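Local coordinates for hypoxanthine phosphoribosyltransferase (Bacillus anthracis, PDB 4QYI), which probably catalyses the reversible transfer of a phosphoribosyl group between PRPP and hypoxanthine, making IMP in purine salvage, at residues D[35-40]-D[59-64]; D[67-72]-D[82-87]; D[125-130]-D[139-144]; D[154-159]-D[167-172]. All blocks are in the same frame, centred on the assembly; numbering follows the deposited sequence.

Interactions 1 and 2 pair strands of the central mixed sheet, and interaction 3 packs a loop against one of its strands; interaction 4 lies at the end of the small antiparallel sheet, largely in loops. Interactions 1 and 2 share strand 62-71, the first at its start with parallel strand 38-43, the second at its end with the antiparallel edge strand. Interaction 2 is a surface contact, rich in serine, lysine and tyrosine. Interaction 1 is partly buried, with aliphatic branches inside and carboxylates at its open end. Interactions 3 and 4 are buried and touch where Leu130 packs on Tyr158; the former has one carboxylate-to-amide bond, the latter combines backbone bonds with one from a guanidinium that also grips an anion.

Interaction 1: residues D[35-40]-D[59-64]; sequences GEEIVV and KNDVTI
The amide of Asn60 meets Glu36 edge-on and Ile38 over one face. Its ND2 donates to Glu36 O over 2.9 Å, with the carbonyl oxygen only 1° out of the amide plane and the bond almost straight. Ile38 CD1 lies over that face, 4.0 Å from Asn60 CG. Asparagine suits the spot because a single amide ties down the carbonyl just before the pairing begins; the same ND2 also makes a weak bond to Phe33 O.

The other flat groups are the carboxylates of Glu37 and Asp61, side by side and pointing the same way, their planes 19° apart. Glu37 OE1 and Asp61 OD2 come within 4.3 Å, a like-charge approach probably eased by Lys165 of the neighbouring subunit, which forms a salt bridge with Asp61 OD2.

Beyond them the strands pair in parallel. Asp61 O receives Ile38 N, Ile38 O receives Thr63 N, and Thr63 O receives Val40 N at 2.7 Å. On the face carrying Ile38 and Val62, the beta-branched Val40 spreads its methyls to two neighbours: CG2 reaches Val62 CG1 at 3.9 Å, and CG1, anti to the backbone N (chi1 170°), reaches Ile64 CD1. Val39 and Thr63 occupy the reverse face, where a water links the threonine hydroxyl OG1 to Ile38 O.

This pairing closes the beta-alpha-beta unit of strand 38-43, helix 48-55 and strand 62-71 in the phosphoribosyltransferase fold. Strand 96-101 flanks strand 38-43 on its other edge, Ile38 rests on Ile29 of helix 15-32, and Ile64 packs against Arg167 of the neighbouring subunit.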
# COMPACT_ATOMS: atom_id res chain seq x y z
N GLY D 35 -16.75 16.00 -10.48
CA GLY D 35 -16.23 16.26 -11.83
C GLY D 35 -14.74 16.56 -11.96
O GLY D 35 -14.29 16.99 -13.02
N GLU D 36 -13.96 16.32 -10.91
CA GLU D 36 -12.55 16.67 -11.00
C GLU D 36 -11.61 15.56 -10.52
O GLU D 36 -12.03 14.62 -9.81
CB GLU D 36 -12.36 18.08 -10.38
CG GLU D 36 -13.11 18.32 -9.07
CD GLU D 36 -13.15 19.78 -8.64
OE1 GLU D 36 -13.19 20.68 -9.50
OE2 GLU D 36 -13.19 20.03 -7.43
N GLU D 37 -10.37 15.62 -11.00
CA GLU D 37 -9.36 14.64 -10.70
C GLU D 37 -8.87 14.89 -9.29
O GLU D 37 -8.94 16.02 -8.80
CB GLU D 37 -8.18 14.77 -11.66
CG GLU D 37 -8.56 14.69 -13.13
CD GLU D 37 -7.37 14.92 -14.04
OE1 GLU D 37 -6.22 14.74 -13.59
OE2 GLU D 37 -7.58 15.29 -15.22
N ILE D 38 -8.37 13.84 -8.65
CA ILE D 38 -7.86 13.95 -7.30
C ILE D 38 -6.55 13.21 -7.19
O ILE D 38 -6.37 12.17 -7.85
CB ILE D 38 -8.79 13.28 -6.29
CG1 ILE D 38 -10.17 13.94 -6.31
CG2 ILE D 38 -8.22 13.39 -4.88
CD1 ILE D 38 -11.20 13.16 -5.53
N VAL D 39 -5.63 13.76 -6.42
CA VAL D 39 -4.36 13.08 -6.15
C VAL D 39 -4.44 12.68 -4.68
O VAL D 39 -4.69 13.53 -3.81
CB VAL D 39 -3.15 13.99 -6.36
CG1 VAL D 39 -1.88 13.26 -5.92
CG2 VAL D 39 -3.06 14.43 -7.82
N VAL D 40 -4.27 11.40 -4.42
CA VAL D 40 -4.28 10.89 -3.06
C VAL D 40 -2.83 10.57 -2.67
O VAL D 40 -2.12 9.88 -3.41
CB VAL D 40 -5.15 9.63 -2.94
CG1 VAL D 40 -4.95 8.97 -1.58
CG2 VAL D 40 -6.61 9.96 -3.12
N LYS D 59 -15.00 7.27 -7.33
CA LYS D 59 -15.23 7.15 -8.76
C LYS D 59 -14.44 8.14 -9.60
O LYS D 59 -14.21 7.92 -10.78
CB LYS D 59 -16.72 7.33 -9.03
CG LYS D 59 -17.12 7.13 -10.48
CD LYS D 59 -18.63 7.34 -10.67
CE LYS D 59 -19.10 7.17 -12.11
NZ LYS D 59 -20.56 7.46 -12.26
N ASN D 60 -14.06 9.25 -8.99
CA ASN D 60 -13.27 10.25 -9.70
C ASN D 60 -11.97 9.64 -10.21
O ASN D 60 -11.55 8.58 -9.75
CB ASN D 60 -12.85 11.39 -8.76
CG ASN D 60 -14.02 12.07 -8.09
OD1 ASN D 60 -14.82 11.45 -7.39
ND2 ASN D 60 -14.08 13.39 -8.25
N ASP D 61 -11.35 10.32 -11.17
CA ASP D 61 -10.06 9.91 -11.66
C ASP D 61 -9.07 10.17 -10.51
O ASP D 61 -8.88 11.31 -10.09
CB ASP D 61 -9.69 10.71 -12.90
CG ASP D 61 -8.27 10.43 -13.37
OD1 ASP D 61 -7.50 9.77 -12.63
OD2 ASP D 61 -7.91 10.87 -14.48
N VAL D 62 -8.47 9.11 -9.99
CA VAL D 62 -7.56 9.23 -8.87
C VAL D 62 -6.14 8.83 -9.22
O VAL D 62 -5.91 7.82 -9.89
CB VAL D 62 -8.01 8.34 -7.70
CG1 VAL D 62 -6.94 8.25 -6.62
CG2 VAL D 62 -9.32 8.84 -7.11
N THR D 63 -5.19 9.65 -8.78
CA THR D 63 -3.77 9.36 -8.93
C THR D 63 -3.31 9.14 -7.51
O THR D 63 -3.65 9.91 -6.61
CB THR D 63 -3.00 10.55 -9.54
OG1 THR D 63 -3.38 10.74 -10.91
CG2 THR D 63 -1.51 10.30 -9.50
N ILE D 64 -2.55 8.07 -7.25
CA ILE D 64 -2.09 7.86 -5.88
C ILE D 64 -0.58 7.79 -5.82
O ILE D 64 0.07 7.35 -6.77
CB ILE D 64 -2.77 6.66 -5.19
CG1 ILE D 64 -2.29 6.58 -3.72
CG2 ILE D 64 -2.45 5.36 -5.90
CD1 ILE D 64 -3.15 5.73 -2.83
O HOH W 1 -5.48 12.67 -10.11

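Interaction 2: residues D[67-72]-D[82-87]; sequences ISASSY and VKLLKD
Tyr72 and Lys83 cross at about a right angle, the ring lying obliquely against the backbone where Val82 gives way to Lys83. Tyr72 CZ comes 3.5 Å from Lys83 CB, so the aliphatic base of the lysine meets the ring, and a bend at chi3 (81°) leads the ammonium end away. A different lysine, Lys81, makes a cation-pi contact with Tyr72.

On the same face as Ser70 and Ser68, Leu85 turns toward the opposite strand, its CD1 3.6 Å from Ser70 CB; the small serines accept this bulky branch. Ala69, Val82 and Leu84 make the other face largely apolar. There Ala69 CB touches Val82 CG2 at 3.7 Å, and the side chains of Ile67 and Leu84 cross at a slant, CD1 to CD2 4.1 Å. Alanine's single methyl fits between larger chains, which lie toward helix 108-118.

Lys86 bends back to donate NZ to Asp87 O, and also pairs with Asp89.

Ser70 and Lys83 exchange two backbone hydrogen bonds. Ser68 N donates to Lys86 O at 3.0 Å, but Ser68 O receives both Leu85 N, at 2.8 Å, and Lys86 N, from the same side of its carbonyl plane. Leu85 and Lys86 thus both face Ser68, a classic beta bulge in an antiparallel pair. The chain joining the strands, with helix 74-79, probably corresponds to the mobile loop that closes over the active site in this enzyme family.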
# COMPACT_ATOMS: atom_id res chain seq x y z
N ILE D 67 4.35 8.93 0.44
CA ILE D 67 5.39 9.70 1.04
C ILE D 67 5.83 8.98 2.31
O ILE D 67 5.02 8.33 2.98
CB ILE D 67 4.97 11.15 1.33
CG1 ILE D 67 6.19 11.96 1.76
CG2 ILE D 67 3.90 11.21 2.39
CD1 ILE D 67 5.98 13.46 1.73
N SER D 68 7.14 9.02 2.59
CA SER D 68 7.71 8.40 3.79
C SER D 68 8.60 9.43 4.47
O SER D 68 9.45 10.08 3.83
CB SER D 68 8.50 7.14 3.42
OG SER D 68 9.14 6.60 4.56
N ALA D 69 8.46 9.55 5.78
CA ALA D 69 9.22 10.52 6.55
C ALA D 69 9.69 9.89 7.85
O ALA D 69 8.97 9.09 8.41
CB ALA D 69 8.32 11.70 6.86
N SER D 70 10.90 10.20 8.30
CA SER D 70 11.35 9.64 9.58
C SER D 70 11.73 10.74 10.55
O SER D 70 12.02 11.88 10.19
CB SER D 70 12.50 8.65 9.40
OG SER D 70 13.64 9.29 8.85
N SER D 71 11.74 10.36 11.81
CA SER D 71 12.04 11.29 12.87
C SER D 71 13.51 11.62 13.01
O SER D 71 14.39 10.82 12.66
CB SER D 71 11.58 10.68 14.20
OG SER D 71 12.06 11.47 15.24
N TYR D 72 13.77 12.83 13.49
CA TYR D 72 15.12 13.26 13.77
C TYR D 72 15.42 13.04 15.26
O TYR D 72 16.53 13.30 15.70
CB TYR D 72 15.34 14.74 13.44
CG TYR D 72 15.54 15.07 11.97
CD1 TYR D 72 16.76 14.85 11.36
CD2 TYR D 72 14.54 15.67 11.23
CE1 TYR D 72 16.97 15.15 10.01
CE2 TYR D 72 14.73 15.97 9.89
CZ TYR D 72 15.96 15.72 9.28
OH TYR D 72 16.18 16.04 7.93
N VAL D 82 10.69 16.39 10.34
CA VAL D 82 11.01 15.04 9.91
C VAL D 82 11.84 15.06 8.65
O VAL D 82 11.82 16.03 7.88
CB VAL D 82 9.76 14.18 9.61
CG1 VAL D 82 9.03 13.78 10.88
CG2 VAL D 82 8.83 14.87 8.60
N LYS D 83 12.58 13.98 8.46
CA LYS D 83 13.43 13.79 7.31
C LYS D 83 12.63 13.09 6.22
O LYS D 83 12.02 12.05 6.47
CB LYS D 83 14.62 12.93 7.70
CG LYS D 83 15.58 12.63 6.57
CD LYS D 83 16.94 12.23 7.15
CE LYS D 83 17.04 10.81 7.59
NZ LYS D 83 18.33 10.61 8.32
N LEU D 84 12.55 13.69 5.04
CA LEU D 84 11.85 13.03 3.97
C LEU D 84 12.65 11.87 3.45
O LEU D 84 13.74 12.07 2.94
CB LEU D 84 11.58 13.97 2.82
CG LEU D 84 10.67 15.12 3.18
CD1 LEU D 84 10.37 15.92 1.94
CD2 LEU D 84 9.38 14.60 3.77
N LEU D 85 12.13 10.66 3.60
CA LEU D 85 12.83 9.47 3.11
C LEU D 85 12.45 9.16 1.71
O LEU D 85 13.25 8.66 0.93
CB LEU D 85 12.50 8.24 3.97
CG LEU D 85 12.99 8.30 5.40
CD1 LEU D 85 12.56 7.03 6.16
CD2 LEU D 85 14.50 8.44 5.41
N LYS D 86 11.19 9.41 1.38
CA LYS D 86 10.70 9.21 0.02
C LYS D 86 9.73 10.34 -0.25
O LYS D 86 8.66 10.46 0.40
CB LYS D 86 9.99 7.86 -0.16
CG LYS D 86 9.43 7.64 -1.57
CD LYS D 86 10.54 7.52 -2.61
CE LYS D 86 10.01 7.30 -4.03
NZ LYS D 86 9.25 8.45 -4.63
N ASP D 87 10.10 11.18 -1.19
CA ASP D 87 9.28 12.35 -1.57
C ASP D 87 8.33 11.89 -2.69
O ASP D 87 8.46 10.78 -3.21
CB ASP D 87 10.20 13.44 -2.06
CG ASP D 87 9.59 14.83 -2.02
OD1 ASP D 87 8.39 14.96 -1.68
OD2 ASP D 87 10.34 15.79 -2.34

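Interaction 3: residues D[125-130]-D[139-144]; sequences LKFCTL and VDLTAE
Glu144 bends once, at chi2 (73°), to reach Phe127: its CG stands anti to its own carbonyl carbon, and the bend swings the carboxylate over to the strand. There OE1 accepts from Phe127 N at 3.1 Å, along a nearly straight line of 172°. The donor approaches on the anti side of the oxygen and 28° out of the carboxylate plane. Glutamate suits this position because a non-strand segment can thereby supply an acceptor to a strand amide. The same oxygen lies at the edge of the Phe127 ring, near its plane.

Lys126 is also bent at chi2; the two side chains cross at about a right angle, and Lys126 CD sits over a face of the Glu144 carboxylate, 3.4 Å from Glu144 CD. The ammonium itself stays apart, Lys126 NZ being 5.0 Å from Glu144 OE2, so any attraction between the charges acts without contact.

The apolar part of the contact is looser. Phe127 CE2 stands 4.4 Å from Leu141 CD1, obliquely to the ring, and Phe127 CB lies 4.3 Å from Ala143 CB. Alanine is small enough to let the loop pass close to the strand; its CB is 4.1 Å from Thr129 CG2. Thr129 OG1 hydrogen-bonds to Leu131 O.

The segment 139-144 leads into strand 145-149, whose Tyr145 takes over backbone bonding with Phe127, next to strand 124-129. Strand 96-101 pairs along the other edge of strand 124-129, helix 108-118 covers the Phe127 ring through Leu110 and Lys114, and helix 48-55 covers Cys128 on the opposite face.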
# COMPACT_ATOMS: atom_id res chain seq x y z
N LEU D 125 -5.59 21.26 -0.74
CA LEU D 125 -4.87 20.27 0.06
C LEU D 125 -5.70 19.98 1.27
O LEU D 125 -5.89 20.85 2.12
CB LEU D 125 -3.52 20.81 0.48
CG LEU D 125 -2.60 19.90 1.32
CD1 LEU D 125 -2.11 18.72 0.52
CD2 LEU D 125 -1.39 20.70 1.81
N LYS D 126 -6.23 18.76 1.34
CA LYS D 126 -7.06 18.38 2.47
C LYS D 126 -6.46 17.15 3.11
O LYS D 126 -5.66 16.44 2.50
CB LYS D 126 -8.50 18.10 2.01
CG LYS D 126 -9.19 19.25 1.30
CD LYS D 126 -9.32 20.50 2.17
CE LYS D 126 -9.97 21.65 1.41
NZ LYS D 126 -11.41 21.40 1.14
N PHE D 127 -6.84 16.91 4.36
CA PHE D 127 -6.37 15.77 5.11
C PHE D 127 -7.51 14.82 5.45
O PHE D 127 -8.61 15.24 5.81
CB PHE D 127 -5.61 16.24 6.36
CG PHE D 127 -4.39 17.02 6.04
CD1 PHE D 127 -3.19 16.37 5.79
CD2 PHE D 127 -4.44 18.40 5.92
CE1 PHE D 127 -2.05 17.08 5.45
CE2 PHE D 127 -3.31 19.12 5.58
CZ PHE D 127 -2.11 18.45 5.34
N CYS D 128 -7.22 13.53 5.28
CA CYS D 128 -8.15 12.46 5.54
C CYS D 128 -7.48 11.43 6.46
O CYS D 128 -6.50 10.82 6.09
CB CYS D 128 -8.54 11.79 4.23
SG CYS D 128 -9.63 10.37 4.40
N THR D 129 -8.02 11.24 7.65
CA THR D 129 -7.43 10.27 8.57
C THR D 129 -8.48 9.27 9.02
O THR D 129 -9.67 9.61 9.16
CB THR D 129 -6.80 10.95 9.81
OG1 THR D 129 -6.13 9.99 10.64
CG2 THR D 129 -7.84 11.66 10.63
N LEU D 130 -8.06 8.03 9.20
CA LEU D 130 -8.96 7.00 9.64
C LEU D 130 -9.31 7.28 11.10
O LEU D 130 -10.49 7.22 11.48
CB LEU D 130 -8.29 5.64 9.57
CG LEU D 130 -9.16 4.48 10.04
CD1 LEU D 130 -10.42 4.34 9.19
CD2 LEU D 130 -8.37 3.19 9.98
N VAL D 139 -0.52 21.34 17.72
CA VAL D 139 -0.60 22.41 16.72
C VAL D 139 -1.98 22.40 16.12
O VAL D 139 -2.70 21.42 16.27
CB VAL D 139 0.40 22.30 15.55
CG1 VAL D 139 1.74 22.91 15.90
CG2 VAL D 139 0.52 20.87 15.05
N ASP D 140 -2.32 23.50 15.46
CA ASP D 140 -3.62 23.66 14.83
C ASP D 140 -3.69 22.88 13.53
O ASP D 140 -3.05 23.24 12.55
CB ASP D 140 -3.92 25.14 14.54
CG ASP D 140 -2.97 25.76 13.52
OD1 ASP D 140 -1.85 25.25 13.33
OD2 ASP D 140 -3.35 26.78 12.90
N LEU D 141 -4.46 21.81 13.52
CA LEU D 141 -4.61 21.02 12.32
C LEU D 141 -5.90 20.22 12.41
O LEU D 141 -6.02 19.27 13.20
CB LEU D 141 -3.40 20.12 12.09
CG LEU D 141 -3.39 19.49 10.71
CD1 LEU D 141 -3.38 20.66 9.75
CD2 LEU D 141 -2.23 18.53 10.41
N THR D 142 -6.85 20.62 11.59
CA THR D 142 -8.16 19.99 11.56
C THR D 142 -8.26 19.21 10.27
O THR D 142 -8.03 19.75 9.19
CB THR D 142 -9.26 21.06 11.61
OG1 THR D 142 -9.14 21.80 12.83
CG2 THR D 142 -10.65 20.44 11.56
N ALA D 143 -8.53 17.92 10.38
CA ALA D 143 -8.68 17.07 9.21
C ALA D 143 -10.10 17.22 8.66
O ALA D 143 -11.06 17.17 9.42
CB ALA D 143 -8.39 15.63 9.57
N GLU D 144 -10.22 17.38 7.35
CA GLU D 144 -11.52 17.52 6.72
C GLU D 144 -12.32 16.21 6.71
O GLU D 144 -13.55 16.22 6.74
CB GLU D 144 -11.38 18.07 5.30
CG GLU D 144 -10.99 19.55 5.20
CD GLU D 144 -9.53 19.91 5.55
OE1 GLU D 144 -8.62 19.05 5.65
OE2 GLU D 144 -9.29 21.13 5.67

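Interaction 4: residues D[154-159]-D[167-172]; sequences FIVGYG and RNLPFI. With PO4 (phosphate ion), chain R.
Hydrogen bonds between Gly159 and Arg167 run both ways. Gly159 N donates to Arg167 O, on a lone pair in the carbonyl plane, and Arg167 NH1 returns to Gly159 O at 2.7 Å, with that oxygen only 6° out of the guanidinium plane. The arginine chain, extended from CG to NE, runs alongside the glycine carbonyl on its way. Next along the turn, Tyr158 N donates to Leu169 O over 2.8 Å.

Weaker CA-H...O contacts continue the pairing. Gly157 CA lies 3.3 Å from Phe171 O, a buried oxygen with no conventional partner, and Ile172 CA approaches Val156 O. Gly157 and Gly159 both adopt positive phi, and Gly157 also lies hard against Phe171 O, which suits residues without side chains.

Apolar contacts centre on Ile172, whose branches separate. CG2 meets Ile155 CB at 4.1 Å; CD1 reaches Tyr158 CB at 3.5 Å. Nearby, Val156 CG2 touches Leu169 CD1. Tyr158 sends its ring away from this group, its hydroxyl bonding to Asp53.

The ionic part belongs to Arg167. NH1, at 3.0 Å, and NH2 both donate to O4 of a phosphate ion that lies at the guanidinium edge and also receives the amides of Lys45 and Gly46. Glu164 forms a salt bridge with NH2. A guanidinium held in orientation by Gly159 O and Glu164 thus presents two donors to one anion oxygen. Although the phosphate probably came from crystallisation, the arrangement is consistent with the pyrophosphate-binding site of phosphoribosyltransferases.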
# COMPACT_ATOMS: atom_id res chain seq x y z
N PHE D 154 -3.08 2.85 22.74
CA PHE D 154 -2.37 2.04 21.78
C PHE D 154 -3.31 1.11 21.03
O PHE D 154 -4.07 0.35 21.62
CB PHE D 154 -1.27 1.23 22.44
CG PHE D 154 -0.23 2.09 23.12
CD1 PHE D 154 0.55 2.97 22.39
CD2 PHE D 154 -0.03 2.00 24.48
CE1 PHE D 154 1.50 3.77 23.02
CE2 PHE D 154 0.91 2.78 25.12
CZ PHE D 154 1.68 3.67 24.39
N ILE D 155 -3.24 1.16 19.71
CA ILE D 155 -4.09 0.33 18.89
C ILE D 155 -3.30 -0.28 17.75
O ILE D 155 -2.23 0.21 17.38
CB ILE D 155 -5.20 1.18 18.27
CG1 ILE D 155 -4.53 2.24 17.42
CG2 ILE D 155 -6.06 1.83 19.34
CD1 ILE D 155 -5.49 2.97 16.54
N VAL D 156 -3.83 -1.36 17.20
CA VAL D 156 -3.19 -2.05 16.09
C VAL D 156 -4.26 -2.54 15.13
O VAL D 156 -5.46 -2.54 15.47
CB VAL D 156 -2.37 -3.26 16.58
CG1 VAL D 156 -1.23 -2.83 17.49
CG2 VAL D 156 -3.25 -4.28 17.28
N GLY D 157 -3.83 -2.98 13.95
CA GLY D 157 -4.72 -3.51 12.93
C GLY D 157 -5.01 -2.58 11.76
O GLY D 157 -4.75 -1.38 11.84
N TYR D 158 -5.52 -3.14 10.67
CA TYR D 158 -5.91 -2.37 9.50
C TYR D 158 -4.77 -1.43 9.06
O TYR D 158 -4.97 -0.24 8.83
CB TYR D 158 -7.20 -1.60 9.81
CG TYR D 158 -7.99 -1.09 8.60
CD1 TYR D 158 -8.77 -1.95 7.84
CD2 TYR D 158 -7.97 0.24 8.25
CE1 TYR D 158 -9.48 -1.51 6.73
CE2 TYR D 158 -8.68 0.71 7.16
CZ TYR D 158 -9.44 -0.17 6.40
OH TYR D 158 -10.12 0.30 5.32
N GLY D 159 -3.57 -2.00 8.94
CA GLY D 159 -2.37 -1.24 8.54
C GLY D 159 -1.49 -0.68 9.65
O GLY D 159 -0.31 -0.41 9.44
N ARG D 167 -0.26 -5.45 11.49
CA ARG D 167 -0.80 -4.61 10.43
C ARG D 167 -1.82 -5.35 9.59
O ARG D 167 -2.66 -4.73 8.95
CB ARG D 167 0.29 -4.13 9.47
CG ARG D 167 1.34 -3.23 10.07
CD ARG D 167 2.14 -2.58 8.96
NE ARG D 167 3.33 -1.90 9.44
CZ ARG D 167 3.38 -0.63 9.83
NH1 ARG D 167 2.31 0.14 9.86
NH2 ARG D 167 4.55 -0.14 10.23
N ASN D 168 -1.78 -6.68 9.62
CA ASN D 168 -2.70 -7.45 8.81
C ASN D 168 -4.07 -7.74 9.41
O ASN D 168 -4.86 -8.43 8.78
CB ASN D 168 -2.07 -8.77 8.44
CG ASN D 168 -1.79 -9.63 9.64
OD1 ASN D 168 -1.33 -9.15 10.67
ND2 ASN D 168 -2.03 -10.92 9.50
N LEU D 169 -4.35 -7.30 10.62
CA LEU D 169 -5.67 -7.58 11.18
C LEU D 169 -6.71 -6.82 10.36
O LEU D 169 -6.50 -5.68 10.01
CB LEU D 169 -5.77 -7.13 12.64
CG LEU D 169 -4.74 -7.72 13.60
CD1 LEU D 169 -4.99 -7.18 15.01
CD2 LEU D 169 -4.79 -9.23 13.60
N PRO D 170 -7.85 -7.46 10.07
CA PRO D 170 -8.87 -6.74 9.31
C PRO D 170 -9.73 -5.78 10.14
O PRO D 170 -10.65 -5.13 9.61
CB PRO D 170 -9.73 -7.88 8.75
CG PRO D 170 -9.60 -8.97 9.75
CD PRO D 170 -8.18 -8.88 10.25
N PHE D 171 -9.44 -5.71 11.44
CA PHE D 171 -10.16 -4.85 12.39
C PHE D 171 -9.13 -4.10 13.21
O PHE D 171 -7.94 -4.37 13.09
CB PHE D 171 -11.04 -5.72 13.34
CG PHE D 171 -10.28 -6.81 14.03
CD1 PHE D 171 -9.58 -6.57 15.20
CD2 PHE D 171 -10.22 -8.08 13.47
CE1 PHE D 171 -8.84 -7.57 15.81
CE2 PHE D 171 -9.49 -9.09 14.07
CZ PHE D 171 -8.80 -8.83 15.24
N ILE D 172 -9.57 -3.13 13.99
CA ILE D 172 -8.71 -2.35 14.87
C ILE D 172 -8.93 -2.83 16.31
O ILE D 172 -10.08 -2.97 16.77
CB ILE D 172 -9.00 -0.83 14.76
CG1 ILE D 172 -8.73 -0.32 13.34
CG2 ILE D 172 -8.21 -0.05 15.80
CD1 ILE D 172 -7.29 -0.22 12.98
P PO4 R . 3.72 3.82 10.45
O1 PO4 R . 4.18 4.85 11.45
O2 PO4 R . 2.48 4.33 9.74
O3 PO4 R . 4.77 3.58 9.39
O4 PO4 R . 3.47 2.54 11.21